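Local structure of vacuolar-sorting protein BRO1 (Saccharomyces cerevisiae, 1ZB1) at residues 21-26 against 76-81; 47-52 against 365-370; 28-33 against 91-96. The protein acts as an endosomal adapter that sorts cargo into multivesicular bodies and recruits the DOA4 deubiquitinase, its Bro1 domain being the part described here. All blocks are in the same frame, centred on the assembly; numbering follows the deposited sequence.

Interaction 1 of 3, residues 21-26 against 76-81; sequences LDWKKG and YSFLEH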
ATOM      1  N   LEU A  21      -9.412 -25.055  -6.596  1.00 21.35           N
ATOM      2  CA  LEU A  21      -8.613 -25.821  -7.548  1.00 22.00           C
ATOM      3  C   LEU A  21      -8.269 -27.168  -6.912  1.00 23.22           C
ATOM      4  O   LEU A  21      -7.866 -27.223  -5.751  1.00 22.42           O
ATOM      5  CB  LEU A  21      -7.326 -25.059  -7.863  1.00 19.52           C
ATOM      6  CG  LEU A  21      -6.372 -25.579  -8.939  1.00 23.30           C
ATOM      7  CD1 LEU A  21      -6.915 -25.229 -10.322  1.00 19.85           C
ATOM      8  CD2 LEU A  21      -5.002 -24.930  -8.751  1.00 21.79           C
ATOM      9  N   ASP A  22      -8.424 -28.253  -7.661  1.00 22.94           N
ATOM     10  CA  ASP A  22      -8.107 -29.570  -7.114  1.00 26.09           C
ATOM     11  C   ASP A  22      -6.706 -30.002  -7.532  1.00 24.93           C
ATOM     12  O   ASP A  22      -6.521 -30.580  -8.603  1.00 22.76           O
ATOM     13  CB  ASP A  22      -9.137 -30.607  -7.582  1.00 29.07           C
ATOM     14  CG  ASP A  22      -8.931 -31.970  -6.934  1.00 32.55           C
ATOM     15  OD1 ASP A  22      -9.832 -32.826  -7.038  1.00 34.64           O
ATOM     16  OD2 ASP A  22      -7.866 -32.188  -6.322  1.00 33.28           O
ATOM     17  N   TRP A  23      -5.717 -29.717  -6.683  1.00 24.34           N
ATOM     18  CA  TRP A  23      -4.339 -30.087  -6.983  1.00 23.79           C
ATOM     19  C   TRP A  23      -4.164 -31.608  -7.065  1.00 23.80           C
ATOM     20  O   TRP A  23      -3.361 -32.089  -7.855  1.00 22.64           O
ATOM     21  CB  TRP A  23      -3.372 -29.522  -5.931  1.00 22.13           C
ATOM     22  CG  TRP A  23      -2.759 -28.189  -6.296  1.00 21.05           C
ATOM     23  CD1 TRP A  23      -3.064 -26.970  -5.762  1.00 21.32           C
ATOM     24  CD2 TRP A  23      -1.725 -27.956  -7.261  1.00 19.61           C
ATOM     25  NE1 TRP A  23      -2.277 -25.988  -6.330  1.00 19.29           N
ATOM     26  CE2 TRP A  23      -1.448 -26.566  -7.253  1.00 19.93           C
ATOM     27  CE3 TRP A  23      -1.002 -28.785  -8.129  1.00 20.85           C
ATOM     28  CZ2 TRP A  23      -0.478 -25.989  -8.082  1.00 18.34           C
ATOM     29  CZ3 TRP A  23      -0.033 -28.207  -8.954  1.00 20.41           C
ATOM     30  CH2 TRP A  23       0.216 -26.822  -8.921  1.00 21.20           C
ATOM     31  N   LYS A  24      -4.902 -32.355  -6.247  1.00 23.91           N
ATOM     32  CA  LYS A  24      -4.802 -33.814  -6.264  1.00 25.30           C
ATOM     33  C   LYS A  24      -5.225 -34.362  -7.626  1.00 26.58           C
ATOM     34  O   LYS A  24      -4.470 -35.076  -8.283  1.00 26.32           O
ATOM     35  CB  LYS A  24      -5.666 -34.425  -5.155  1.00 27.63           C
ATOM     36  CG  LYS A  24      -5.255 -33.995  -3.755  1.00 32.20           C
ATOM     37  CD  LYS A  24      -6.212 -34.509  -2.682  1.00 35.32           C
ATOM     38  CE  LYS A  24      -6.086 -36.009  -2.490  1.00 39.31           C
ATOM     39  NZ  LYS A  24      -6.987 -36.514  -1.411  1.00 44.53           N
ATOM     40  N   LYS A  25      -6.433 -34.019  -8.052  1.00 28.48           N
ATOM     41  CA  LYS A  25      -6.937 -34.479  -9.342  1.00 30.93           C
ATOM     42  C   LYS A  25      -6.093 -33.941 -10.497  1.00 29.90           C
ATOM     43  O   LYS A  25      -5.783 -34.667 -11.440  1.00 29.98           O
ATOM     44  CB  LYS A  25      -8.392 -34.041  -9.524  1.00 33.42           C
ATOM     45  CG  LYS A  25      -8.984 -34.389 -10.883  1.00 36.01           C
ATOM     46  CD  LYS A  25     -10.420 -33.896 -10.997  1.00 40.25           C
ATOM     47  CE  LYS A  25     -10.979 -34.127 -12.394  1.00 43.14           C
ATOM     48  NZ  LYS A  25     -12.356 -33.577 -12.551  1.00 45.87           N
ATOM     49  N   GLY A  26      -5.720 -32.668 -10.411  1.00 29.36           N
ATOM     50  CA  GLY A  26      -4.933 -32.049 -11.466  1.00 28.64           C
ATOM     51  C   GLY A  26      -3.545 -32.629 -11.640  1.00 29.07           C
ATOM     52  O   GLY A  26      -3.065 -32.793 -12.761  1.00 28.81           O
ATOM     53  N   TYR A  76       3.050 -19.140  -2.027  1.00 16.92           N
ATOM     54  CA  TYR A  76       3.853 -18.466  -3.055  1.00 15.89           C
ATOM     55  C   TYR A  76       5.214 -19.164  -3.134  1.00 17.02           C
ATOM     56  O   TYR A  76       5.739 -19.404  -4.231  1.00 16.49           O
ATOM     57  CB  TYR A  76       4.066 -16.979  -2.728  1.00 16.53           C
ATOM     58  CG  TYR A  76       4.637 -16.172  -3.895  1.00 16.94           C
ATOM     59  CD1 TYR A  76       3.796 -15.489  -4.774  1.00 17.98           C
ATOM     60  CD2 TYR A  76       6.012 -16.129  -4.138  1.00 17.97           C
ATOM     61  CE1 TYR A  76       4.305 -14.779  -5.870  1.00 15.68           C
ATOM     62  CE2 TYR A  76       6.539 -15.426  -5.235  1.00 16.59           C
ATOM     63  CZ  TYR A  76       5.680 -14.753  -6.095  1.00 19.06           C
ATOM     64  OH  TYR A  76       6.188 -14.049  -7.172  1.00 16.85           O
ATOM     65  N   SER A  77       5.780 -19.501  -1.975  1.00 17.62           N
ATOM     66  CA  SER A  77       7.074 -20.183  -1.949  1.00 18.34           C
ATOM     67  C   SER A  77       7.002 -21.463  -2.768  1.00 17.16           C
ATOM     68  O   SER A  77       7.913 -21.763  -3.537  1.00 17.70           O
ATOM     69  CB  SER A  77       7.507 -20.515  -0.514  1.00 20.81           C
ATOM     70  OG  SER A  77       7.804 -19.334   0.213  1.00 25.78           O
ATOM     71  N   PHE A  78       5.920 -22.217  -2.602  1.00 15.83           N
ATOM     72  CA  PHE A  78       5.736 -23.461  -3.346  1.00 15.26           C
ATOM     73  C   PHE A  78       5.796 -23.168  -4.839  1.00 17.72           C
ATOM     74  O   PHE A  78       6.454 -23.874  -5.604  1.00 17.57           O
ATOM     75  CB  PHE A  78       4.376 -24.090  -3.032  1.00 15.55           C
ATOM     76  CG  PHE A  78       4.008 -25.209  -3.971  1.00 15.60           C
ATOM     77  CD1 PHE A  78       4.514 -26.490  -3.780  1.00 16.56           C
ATOM     78  CD2 PHE A  78       3.219 -24.960  -5.092  1.00 14.16           C
ATOM     79  CE1 PHE A  78       4.243 -27.514  -4.694  1.00 17.88           C
ATOM     80  CE2 PHE A  78       2.945 -25.978  -6.009  1.00 13.85           C
ATOM     81  CZ  PHE A  78       3.459 -27.255  -5.809  1.00 16.11           C
ATOM     82  N   LEU A  79       5.076 -22.124  -5.240  1.00 17.45           N
ATOM     83  CA  LEU A  79       5.005 -21.697  -6.638  1.00 18.98           C
ATOM     84  C   LEU A  79       6.345 -21.230  -7.188  1.00 19.91           C
ATOM     85  O   LEU A  79       6.688 -21.526  -8.335  1.00 20.18           O
ATOM     86  CB  LEU A  79       4.008 -20.545  -6.779  1.00 19.51           C
ATOM     87  CG  LEU A  79       2.549 -20.728  -7.200  1.00 22.51           C
ATOM     88  CD1 LEU A  79       2.087 -22.176  -7.142  1.00 18.42           C
ATOM     89  CD2 LEU A  79       1.711 -19.825  -6.330  1.00 17.57           C
ATOM     90  N   GLU A  80       7.085 -20.475  -6.380  1.00 20.28           N
ATOM     91  CA  GLU A  80       8.375 -19.954  -6.815  1.00 22.59           C
ATOM     92  C   GLU A  80       9.364 -21.091  -7.080  1.00 22.62           C
ATOM     93  O   GLU A  80      10.070 -21.086  -8.094  1.00 22.19           O
ATOM     94  CB  GLU A  80       8.934 -18.974  -5.772  1.00 22.13           C
ATOM     95  CG  GLU A  80      10.161 -18.209  -6.245  1.00 26.29           C
ATOM     96  CD  GLU A  80       9.873 -17.312  -7.441  1.00 30.32           C
ATOM     97  OE1 GLU A  80       9.309 -17.803  -8.447  1.00 33.10           O
ATOM     98  OE2 GLU A  80      10.224 -16.118  -7.383  1.00 32.43           O
ATOM     99  N   HIS A  81       9.418 -22.064  -6.175  1.00 23.00           N
ATOM    100  CA  HIS A  81      10.310 -23.204  -6.358  1.00 23.62           C
ATOM    101  C   HIS A  81       9.865 -24.040  -7.558  1.00 23.26           C
ATOM    102  O   HIS A  81      10.698 -24.592  -8.276  1.00 23.05           O
ATOM    103  CB  HIS A  81      10.339 -24.089  -5.106  1.00 23.97           C
ATOM    104  CG  HIS A  81      11.205 -23.561  -4.006  1.00 26.50           C
ATOM    105  ND1 HIS A  81      10.692 -23.060  -2.827  1.00 26.41           N
ATOM    106  CD2 HIS A  81      12.552 -23.466  -3.899  1.00 25.70           C
ATOM    107  CE1 HIS A  81      11.686 -22.681  -2.042  1.00 25.86           C
ATOM    108  NE2 HIS A  81      12.824 -22.916  -2.669  1.00 26.58           N
TER
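Trp-23 and Phe-78 meet in a T-shaped (edge-to-face) aromatic pair that joins the start of helix 23-34 to the middle of helix 65-86 within the elongated, mostly helical Bro1 domain. The backbones are far apart, with the CA atoms of Trp-23 and Leu-79 still 12.6 Å from each other, and large flat side chains suit a gap of this width. Phe-78 turns an edge toward the face of the six-membered ring of Trp-23, the two planes standing at 81°. The centroids are 5.6 Å apart, and the closest approach is 4.0 Å, between Trp-23 CZ2 and Phe-78 CE2. Phe-78 is extended toward its partner, with the bond from CB to CG trans to the main-chain nitrogen. Trp-23 instead holds its first torsion at -94°, well away from a staggered value, and in this pose its benzo ring lies against the phenylalanine. The two side chains pass one another, running in opposing directions rather than meeting head-on.

Other groups pack round the pair. Leu-21 lays CD2 3.7 Å above one face of the indole plane, displaced toward the rim, so an aliphatic branch from just before the helix probably helps limit the tilt of the ring. The indole NE1, a polar atom on a buried side chain, is satisfied by a hydrogen bond to Tyr-75 OH. Tyr-364 of helix 349-371 makes a further edge-to-face pair with Phe-78.

The tryptophan sits on the first turn of its helix, where backbone N-H groups lack partners from a preceding turn. Asp-22 is the N-cap, a role suited to a short carboxylate: its OD2 accepts from Lys-25 N at 2.9 Å in a nearly straight bond (171°), with the nitrogen lying above the carboxylate plane.

Interaction 2 of 3, residues 47-52 against 365-370; sequences KATSEL and DSLYRG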
ATOM      1  N   LYS A  47       0.606 -37.729   0.212  1.00 30.60           N
ATOM      2  CA  LYS A  47       0.595 -36.899   1.410  1.00 29.24           C
ATOM      3  C   LYS A  47       0.905 -35.426   1.119  1.00 27.60           C
ATOM      4  O   LYS A  47       0.149 -34.536   1.511  1.00 25.72           O
ATOM      5  CB  LYS A  47       1.593 -37.443   2.430  1.00 30.05           C
ATOM      6  CG  LYS A  47       1.521 -36.761   3.784  1.00 32.01           C
ATOM      7  CD  LYS A  47       2.449 -37.441   4.779  1.00 36.35           C
ATOM      8  CE  LYS A  47       2.382 -36.780   6.151  1.00 37.86           C
ATOM      9  NZ  LYS A  47       2.928 -35.391   6.140  1.00 40.03           N
ATOM     10  N   ALA A  48       2.016 -35.171   0.437  1.00 24.85           N
ATOM     11  CA  ALA A  48       2.397 -33.805   0.110  1.00 24.12           C
ATOM     12  C   ALA A  48       1.336 -33.127  -0.754  1.00 23.86           C
ATOM     13  O   ALA A  48       0.959 -31.986  -0.490  1.00 23.24           O
ATOM     14  CB  ALA A  48       3.744 -33.792  -0.603  1.00 22.22           C
ATOM     15  N   THR A  49       0.846 -33.831  -1.774  1.00 22.52           N
ATOM     16  CA  THR A  49      -0.161 -33.259  -2.667  1.00 22.34           C
ATOM     17  C   THR A  49      -1.461 -32.951  -1.932  1.00 23.98           C
ATOM     18  O   THR A  49      -2.157 -31.994  -2.270  1.00 19.68           O
ATOM     19  CB  THR A  49      -0.450 -34.191  -3.857  1.00 23.14           C
ATOM     20  OG1 THR A  49       0.787 -34.533  -4.500  1.00 22.89           O
ATOM     21  CG2 THR A  49      -1.366 -33.495  -4.874  1.00 23.68           C
ATOM     22  N   SER A  50      -1.784 -33.755  -0.921  1.00 23.20           N
ATOM     23  CA  SER A  50      -2.990 -33.530  -0.132  1.00 23.75           C
ATOM     24  C   SER A  50      -2.804 -32.266   0.719  1.00 22.92           C
ATOM     25  O   SER A  50      -3.718 -31.446   0.851  1.00 22.41           O
ATOM     26  CB  SER A  50      -3.261 -34.737   0.773  1.00 25.81           C
ATOM     27  OG  SER A  50      -4.414 -34.524   1.570  1.00 29.66           O
ATOM     28  N   GLU A  51      -1.613 -32.107   1.287  1.00 22.27           N
ATOM     29  CA  GLU A  51      -1.310 -30.941   2.114  1.00 22.04           C
ATOM     30  C   GLU A  51      -1.285 -29.662   1.271  1.00 19.92           C
ATOM     31  O   GLU A  51      -1.749 -28.609   1.711  1.00 19.19           O
ATOM     32  CB  GLU A  51       0.028 -31.143   2.835  1.00 24.82           C
ATOM     33  CG  GLU A  51      -0.116 -31.852   4.188  1.00 32.06           C
ATOM     34  CD  GLU A  51       1.158 -32.536   4.654  1.00 35.93           C
ATOM     35  OE1 GLU A  51       2.259 -31.991   4.423  1.00 38.82           O
ATOM     36  OE2 GLU A  51       1.058 -33.621   5.267  1.00 38.61           O
ATOM     37  N   LEU A  52      -0.747 -29.767   0.060  1.00 18.94           N
ATOM     38  CA  LEU A  52      -0.681 -28.636  -0.858  1.00 17.77           C
ATOM     39  C   LEU A  52      -2.083 -28.175  -1.246  1.00 18.51           C
ATOM     40  O   LEU A  52      -2.361 -26.981  -1.270  1.00 17.54           O
ATOM     41  CB  LEU A  52       0.077 -29.023  -2.126  1.00 16.80           C
ATOM     42  CG  LEU A  52      -0.057 -28.050  -3.309  1.00 18.51           C
ATOM     43  CD1 LEU A  52       0.735 -26.762  -3.024  1.00 16.28           C
ATOM     44  CD2 LEU A  52       0.463 -28.718  -4.574  1.00 17.66           C
ATOM     45  N   ASP A 365      10.048 -31.416  -2.128  1.00 30.04           N
ATOM     46  CA  ASP A 365      11.067 -31.937  -3.033  1.00 31.03           C
ATOM     47  C   ASP A 365      10.639 -33.193  -3.814  1.00 30.68           C
ATOM     48  O   ASP A 365      10.879 -33.291  -5.016  1.00 31.05           O
ATOM     49  CB  ASP A 365      12.358 -32.215  -2.255  1.00 32.37           C
ATOM     50  CG  ASP A 365      13.510 -32.588  -3.160  1.00 33.83           C
ATOM     51  OD1 ASP A 365      13.753 -33.797  -3.355  1.00 35.49           O
ATOM     52  OD2 ASP A 365      14.158 -31.668  -3.695  1.00 33.65           O
ATOM     53  N   SER A 366      10.009 -34.148  -3.135  1.00 31.35           N
ATOM     54  CA  SER A 366       9.560 -35.375  -3.796  1.00 31.37           C
ATOM     55  C   SER A 366       8.475 -35.082  -4.831  1.00 30.59           C
ATOM     56  O   SER A 366       8.449 -35.680  -5.911  1.00 30.22           O
ATOM     57  CB  SER A 366       9.028 -36.375  -2.762  1.00 34.16           C
ATOM     58  OG  SER A 366      10.035 -36.737  -1.826  1.00 38.91           O
ATOM     59  N   LEU A 367       7.571 -34.170  -4.495  1.00 27.69           N
ATOM     60  CA  LEU A 367       6.502 -33.801  -5.409  1.00 25.93           C
ATOM     61  C   LEU A 367       7.123 -33.206  -6.671  1.00 25.01           C
ATOM     62  O   LEU A 367       6.779 -33.612  -7.784  1.00 26.01           O
ATOM     63  CB  LEU A 367       5.548 -32.799  -4.736  1.00 22.15           C
ATOM     64  CG  LEU A 367       4.336 -32.325  -5.548  1.00 21.34           C
ATOM     65  CD1 LEU A 367       3.263 -31.798  -4.615  1.00 18.66           C
ATOM     66  CD2 LEU A 367       4.761 -31.255  -6.542  1.00 18.92           C
ATOM     67  N   TYR A 368       8.049 -32.263  -6.493  1.00 23.84           N
ATOM     68  CA  TYR A 368       8.726 -31.616  -7.623  1.00 23.61           C
ATOM     69  C   TYR A 368       9.446 -32.633  -8.515  1.00 26.06           C
ATOM     70  O   TYR A 368       9.267 -32.640  -9.737  1.00 24.33           O
ATOM     71  CB  TYR A 368       9.761 -30.594  -7.124  1.00 23.18           C
ATOM     72  CG  TYR A 368       9.203 -29.373  -6.404  1.00 22.75           C
ATOM     73  CD1 TYR A 368       9.903 -28.800  -5.341  1.00 22.28           C
ATOM     74  CD2 TYR A 368       8.008 -28.771  -6.804  1.00 20.98           C
ATOM     75  CE1 TYR A 368       9.437 -27.656  -4.690  1.00 21.36           C
ATOM     76  CE2 TYR A 368       7.528 -27.619  -6.158  1.00 21.35           C
ATOM     77  CZ  TYR A 368       8.254 -27.071  -5.101  1.00 21.22           C
ATOM     78  OH  TYR A 368       7.809 -25.939  -4.451  1.00 21.89           O
ATOM     79  N   ARG A 369      10.272 -33.479  -7.903  1.00 27.32           N
ATOM     80  CA  ARG A 369      11.026 -34.482  -8.658  1.00 32.98           C
ATOM     81  C   ARG A 369      10.128 -35.336  -9.547  1.00 33.39           C
ATOM     82  O   ARG A 369      10.507 -35.693 -10.660  1.00 35.23           O
ATOM     83  CB  ARG A 369      11.824 -35.376  -7.700  1.00 32.65           C
ATOM     84  CG  ARG A 369      13.023 -34.674  -7.076  1.00 35.99           C
ATOM     85  CD  ARG A 369      13.689 -35.534  -6.010  1.00 39.53           C
ATOM     86  NE  ARG A 369      14.898 -34.906  -5.483  1.00 42.61           N
ATOM     87  CZ  ARG A 369      16.041 -34.796  -6.156  1.00 44.63           C
ATOM     88  NH1 ARG A 369      16.141 -35.278  -7.391  1.00 44.28           N
ATOM     89  NH2 ARG A 369      17.084 -34.197  -5.595  1.00 45.87           N
ATOM     90  N   GLY A 370       8.936 -35.650  -9.056  1.00 34.15           N
ATOM     91  CA  GLY A 370       8.011 -36.456  -9.833  1.00 35.99           C
ATOM     92  C   GLY A 370       7.531 -35.792 -11.113  1.00 38.62           C
ATOM     93  O   GLY A 370       7.121 -36.479 -12.050  1.00 36.57           O
TER
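Leu-367 reaches from helix 349-371 to helix 46-58, where its CD1 branch touches both Thr-49 and Leu-52. Along the latter helix, Lys-47 comes first and stays on the solvent side, its NZ meeting the syn lone pair of Glu-51 OE2 at 2.7 Å, one turn on. Ala-48 directs its small methyl toward the other helix, a residue small enough to let the bulkier leucine approach. Thr-49 follows, with OG1 3.7 Å from Leu-367 CD1; this hydroxyl can lie in a buried apolar contact because it is hydrogen-bonded to Asp-45 O, just before the helix begins. Glu-51, back on the outer side, has a second cation in Lys-363, which links the two helices electrostatically outside their apolar seam. Leu-52 closes the segment with CD2 4.2 Å from Leu-367 CD1. Both Thr-49 and Leu-52 meet Leu-367 at about a right angle, and Leu-367 gets there with a fully extended first torsion (chi1 -179°). Leu-27 of helix 23-34 touches Thr-49 and Leu-367 as well. Aliphatic helix-on-helix packing with ion pairs at the margin, between segments with 312 residues between them in the chain, is in keeping with the mostly helical Bro1 domain.

Interaction 3 of 3, residues 28-33 against 91-96; sequences SSYLKK and SRLKMD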
ATOM      1  N   SER A  28      -2.517 -35.738 -10.461  1.00 31.04           N
ATOM      2  CA  SER A  28      -2.586 -37.150 -10.801  1.00 32.79           C
ATOM      3  C   SER A  28      -2.952 -37.309 -12.279  1.00 34.46           C
ATOM      4  O   SER A  28      -2.413 -38.177 -12.966  1.00 34.25           O
ATOM      5  CB  SER A  28      -3.596 -37.877  -9.904  1.00 31.63           C
ATOM      6  OG  SER A  28      -4.891 -37.315 -10.004  1.00 32.70           O
ATOM      7  N   SER A  29      -3.852 -36.463 -12.773  1.00 35.35           N
ATOM      8  CA  SER A  29      -4.244 -36.535 -14.175  1.00 35.64           C
ATOM      9  C   SER A  29      -3.023 -36.321 -15.051  1.00 36.04           C
ATOM     10  O   SER A  29      -2.767 -37.101 -15.970  1.00 36.36           O
ATOM     11  CB  SER A  29      -5.306 -35.484 -14.501  1.00 36.54           C
ATOM     12  OG  SER A  29      -6.536 -35.821 -13.887  1.00 40.03           O
ATOM     13  N   TYR A  30      -2.267 -35.267 -14.766  1.00 35.43           N
ATOM     14  CA  TYR A  30      -1.060 -34.977 -15.530  1.00 34.23           C
ATOM     15  C   TYR A  30      -0.148 -36.200 -15.542  1.00 35.70           C
ATOM     16  O   TYR A  30       0.365 -36.592 -16.591  1.00 35.18           O
ATOM     17  CB  TYR A  30      -0.308 -33.794 -14.921  1.00 33.23           C
ATOM     18  CG  TYR A  30       1.075 -33.597 -15.499  1.00 33.68           C
ATOM     19  CD1 TYR A  30       1.253 -33.101 -16.794  1.00 32.38           C
ATOM     20  CD2 TYR A  30       2.206 -33.937 -14.764  1.00 33.16           C
ATOM     21  CE1 TYR A  30       2.528 -32.950 -17.337  1.00 33.29           C
ATOM     22  CE2 TYR A  30       3.482 -33.793 -15.297  1.00 34.36           C
ATOM     23  CZ  TYR A  30       3.639 -33.300 -16.581  1.00 34.30           C
ATOM     24  OH  TYR A  30       4.909 -33.161 -17.099  1.00 33.54           O
ATOM     25  N   LEU A  31       0.048 -36.792 -14.367  1.00 37.21           N
ATOM     26  CA  LEU A  31       0.896 -37.969 -14.225  1.00 39.38           C
ATOM     27  C   LEU A  31       0.351 -39.168 -15.006  1.00 40.31           C
ATOM     28  O   LEU A  31       1.102 -39.845 -15.705  1.00 40.73           O
ATOM     29  CB  LEU A  31       1.044 -38.330 -12.743  1.00 38.20           C
ATOM     30  CG  LEU A  31       1.768 -37.297 -11.871  1.00 39.01           C
ATOM     31  CD1 LEU A  31       1.688 -37.696 -10.404  1.00 37.99           C
ATOM     32  CD2 LEU A  31       3.216 -37.182 -12.315  1.00 38.37           C
ATOM     33  N   LYS A  32      -0.950 -39.423 -14.888  1.00 42.07           N
ATOM     34  CA  LYS A  32      -1.583 -40.536 -15.599  1.00 45.38           C
ATOM     35  C   LYS A  32      -1.438 -40.387 -17.112  1.00 47.13           C
ATOM     36  O   LYS A  32      -1.392 -41.377 -17.839  1.00 48.19           O
ATOM     37  CB  LYS A  32      -3.074 -40.622 -15.257  1.00 45.65           C
ATOM     38  CG  LYS A  32      -3.389 -41.162 -13.876  1.00 47.83           C
ATOM     39  CD  LYS A  32      -4.889 -41.126 -13.615  1.00 48.41           C
ATOM     40  CE  LYS A  32      -5.226 -41.651 -12.231  1.00 49.47           C
ATOM     41  NZ  LYS A  32      -6.681 -41.551 -11.931  1.00 50.19           N
ATOM     42  N   LYS A  33      -1.377 -39.144 -17.581  1.00 48.86           N
ATOM     43  CA  LYS A  33      -1.242 -38.867 -19.005  1.00 50.90           C
ATOM     44  C   LYS A  33       0.221 -38.925 -19.432  1.00 51.55           C
ATOM     45  O   LYS A  33       0.529 -39.321 -20.556  1.00 51.89           O
ATOM     46  CB  LYS A  33      -1.813 -37.483 -19.331  1.00 51.90           C
ATOM     47  CG  LYS A  33      -3.272 -37.298 -18.941  1.00 54.89           C
ATOM     48  CD  LYS A  33      -3.704 -35.846 -19.103  1.00 56.32           C
ATOM     49  CE  LYS A  33      -5.118 -35.624 -18.589  1.00 57.32           C
ATOM     50  NZ  LYS A  33      -5.500 -34.182 -18.612  1.00 58.28           N
ATOM     51  N   SER A  91       3.254 -24.528 -17.579  1.00 32.64           N
ATOM     52  CA  SER A  91       1.940 -24.552 -18.216  1.00 33.54           C
ATOM     53  C   SER A  91       1.525 -25.939 -18.695  1.00 32.00           C
ATOM     54  O   SER A  91       0.343 -26.186 -18.938  1.00 30.91           O
ATOM     55  CB  SER A  91       1.919 -23.591 -19.408  1.00 33.55           C
ATOM     56  OG  SER A  91       2.319 -22.290 -19.018  1.00 38.92           O
ATOM     57  N   ARG A  92       2.493 -26.842 -18.840  1.00 32.86           N
ATOM     58  CA  ARG A  92       2.194 -28.197 -19.298  1.00 33.52           C
ATOM     59  C   ARG A  92       1.333 -28.965 -18.299  1.00 32.19           C
ATOM     60  O   ARG A  92       0.705 -29.964 -18.654  1.00 30.66           O
ATOM     61  CB  ARG A  92       3.491 -28.969 -19.571  1.00 36.94           C
ATOM     62  CG  ARG A  92       4.310 -28.376 -20.703  1.00 42.34           C
ATOM     63  CD  ARG A  92       5.486 -29.259 -21.097  1.00 45.72           C
ATOM     64  NE  ARG A  92       6.227 -28.670 -22.208  1.00 50.42           N
ATOM     65  CZ  ARG A  92       7.303 -29.211 -22.772  1.00 52.24           C
ATOM     66  NH1 ARG A  92       7.780 -30.369 -22.328  1.00 52.96           N
ATOM     67  NH2 ARG A  92       7.901 -28.593 -23.783  1.00 52.51           N
ATOM     68  N   LEU A  93       1.299 -28.497 -17.053  1.00 29.59           N
ATOM     69  CA  LEU A  93       0.490 -29.156 -16.032  1.00 29.01           C
ATOM     70  C   LEU A  93      -0.984 -28.911 -16.326  1.00 27.11           C
ATOM     71  O   LEU A  93      -1.851 -29.645 -15.861  1.00 26.90           O
ATOM     72  CB  LEU A  93       0.833 -28.615 -14.636  1.00 29.62           C
ATOM     73  CG  LEU A  93       2.263 -28.834 -14.141  1.00 31.44           C
ATOM     74  CD1 LEU A  93       2.414 -28.247 -12.734  1.00 28.79           C
ATOM     75  CD2 LEU A  93       2.588 -30.324 -14.141  1.00 30.74           C
ATOM     76  N   LYS A  94      -1.261 -27.872 -17.104  1.00 24.63           N
ATOM     77  CA  LYS A  94      -2.635 -27.527 -17.459  1.00 24.60           C
ATOM     78  C   LYS A  94      -3.535 -27.345 -16.241  1.00 22.99           C
ATOM     79  O   LYS A  94      -4.686 -27.781 -16.241  1.00 19.93           O
ATOM     80  CB  LYS A  94      -3.237 -28.601 -18.373  1.00 28.57           C
ATOM     81  CG  LYS A  94      -2.470 -28.829 -19.669  1.00 32.53           C
ATOM     82  CD  LYS A  94      -2.440 -27.577 -20.535  1.00 37.65           C
ATOM     83  CE  LYS A  94      -1.621 -27.804 -21.800  1.00 36.75           C
ATOM     84  NZ  LYS A  94      -2.161 -28.926 -22.616  1.00 41.70           N
ATOM     85  N   MET A  95      -3.006 -26.719 -15.193  1.00 20.89           N
ATOM     86  CA  MET A  95      -3.801 -26.465 -13.999  1.00 21.27           C
ATOM     87  C   MET A  95      -4.745 -25.327 -14.367  1.00 21.32           C
ATOM     88  O   MET A  95      -4.317 -24.332 -14.957  1.00 20.01           O
ATOM     89  CB  MET A  95      -2.905 -26.037 -12.836  1.00 20.91           C
ATOM     90  CG  MET A  95      -1.882 -27.086 -12.419  1.00 22.66           C
ATOM     91  SD  MET A  95      -2.654 -28.654 -12.021  1.00 24.35           S
ATOM     92  CE  MET A  95      -3.706 -28.181 -10.642  1.00 33.89           C
ATOM     93  N   ASP A  96      -6.023 -25.465 -14.032  1.00 19.40           N
ATOM     94  CA  ASP A  96      -6.984 -24.423 -14.364  1.00 19.99           C
ATOM     95  C   ASP A  96      -7.041 -23.292 -13.334  1.00 19.20           C
ATOM     96  O   ASP A  96      -8.064 -23.090 -12.689  1.00 18.41           O
ATOM     97  CB  ASP A  96      -8.387 -25.015 -14.545  1.00 22.68           C
ATOM     98  CG  ASP A  96      -8.513 -25.868 -15.803  1.00 26.84           C
ATOM     99  OD1 ASP A  96      -7.845 -25.564 -16.817  1.00 26.08           O
ATOM    100  OD2 ASP A  96      -9.302 -26.833 -15.776  1.00 27.11           O
TER
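A CH-pi contact between Tyr-30 and Leu-93 joins the loop that follows helix 65-86 to helix 23-34, at a partly buried place far from the centre of the domain. Leu-93 CD2 lies 3.7 Å from the centroid of the Tyr-30 ring and only 10° off the ring normal, so one methyl sits over the middle of the face, within 4.1 Å of all six ring carbons. A chi1 of 169° sends the ring toward the loop, and its turn about CB-CG (chi2 72°) presents the face to the methyl. The backbones come close here, the CA atoms of Tyr-30 and Leu-93 being 6.0 Å apart. In the Bro1 domain this loop leads from helix 65-86 into the small antiparallel hairpin of strands 97-100 and 112-115. Its first part, 91-93, is a 3-10 turn with a bond from Lys-94 N to Ser-91 O; Lys-94 then takes a left-handed backbone conformation as the turn ends. Ile-371 touches both Tyr-30 and Leu-93, adding apolar cover that suits the buried leucine, whereas a tyrosine tolerates a partly exposed site. Arg-92 O also comes within 3.7 Å of Tyr-30 CD1, while the guanidinium group extends off in another direction, at an exposed position.

Interactions 1 and 2 are buried core contacts, while interaction 3 lies nearer the surface. Helix 23-34 serves both interaction 1 and interaction 3, through its first turn and then farther along. The chemistry changes accordingly: ring against ring in interaction 1 and aliphatic branches between helices in interaction 2, both buried, and a methyl over a tyrosine where a loop joins a helix. The first two share a core, since Leu-52 CD2 packs 3.5 Å from Trp-23 CD2, and Tyr-368 OH probably hydrogen-bonds to Phe-78 O. Met-95 links interactions 1 and 3, its CE lying 3.7 Å from Trp-23 CE3. Interactions 2 and 3 barely touch, through Gly-370 and Leu-31.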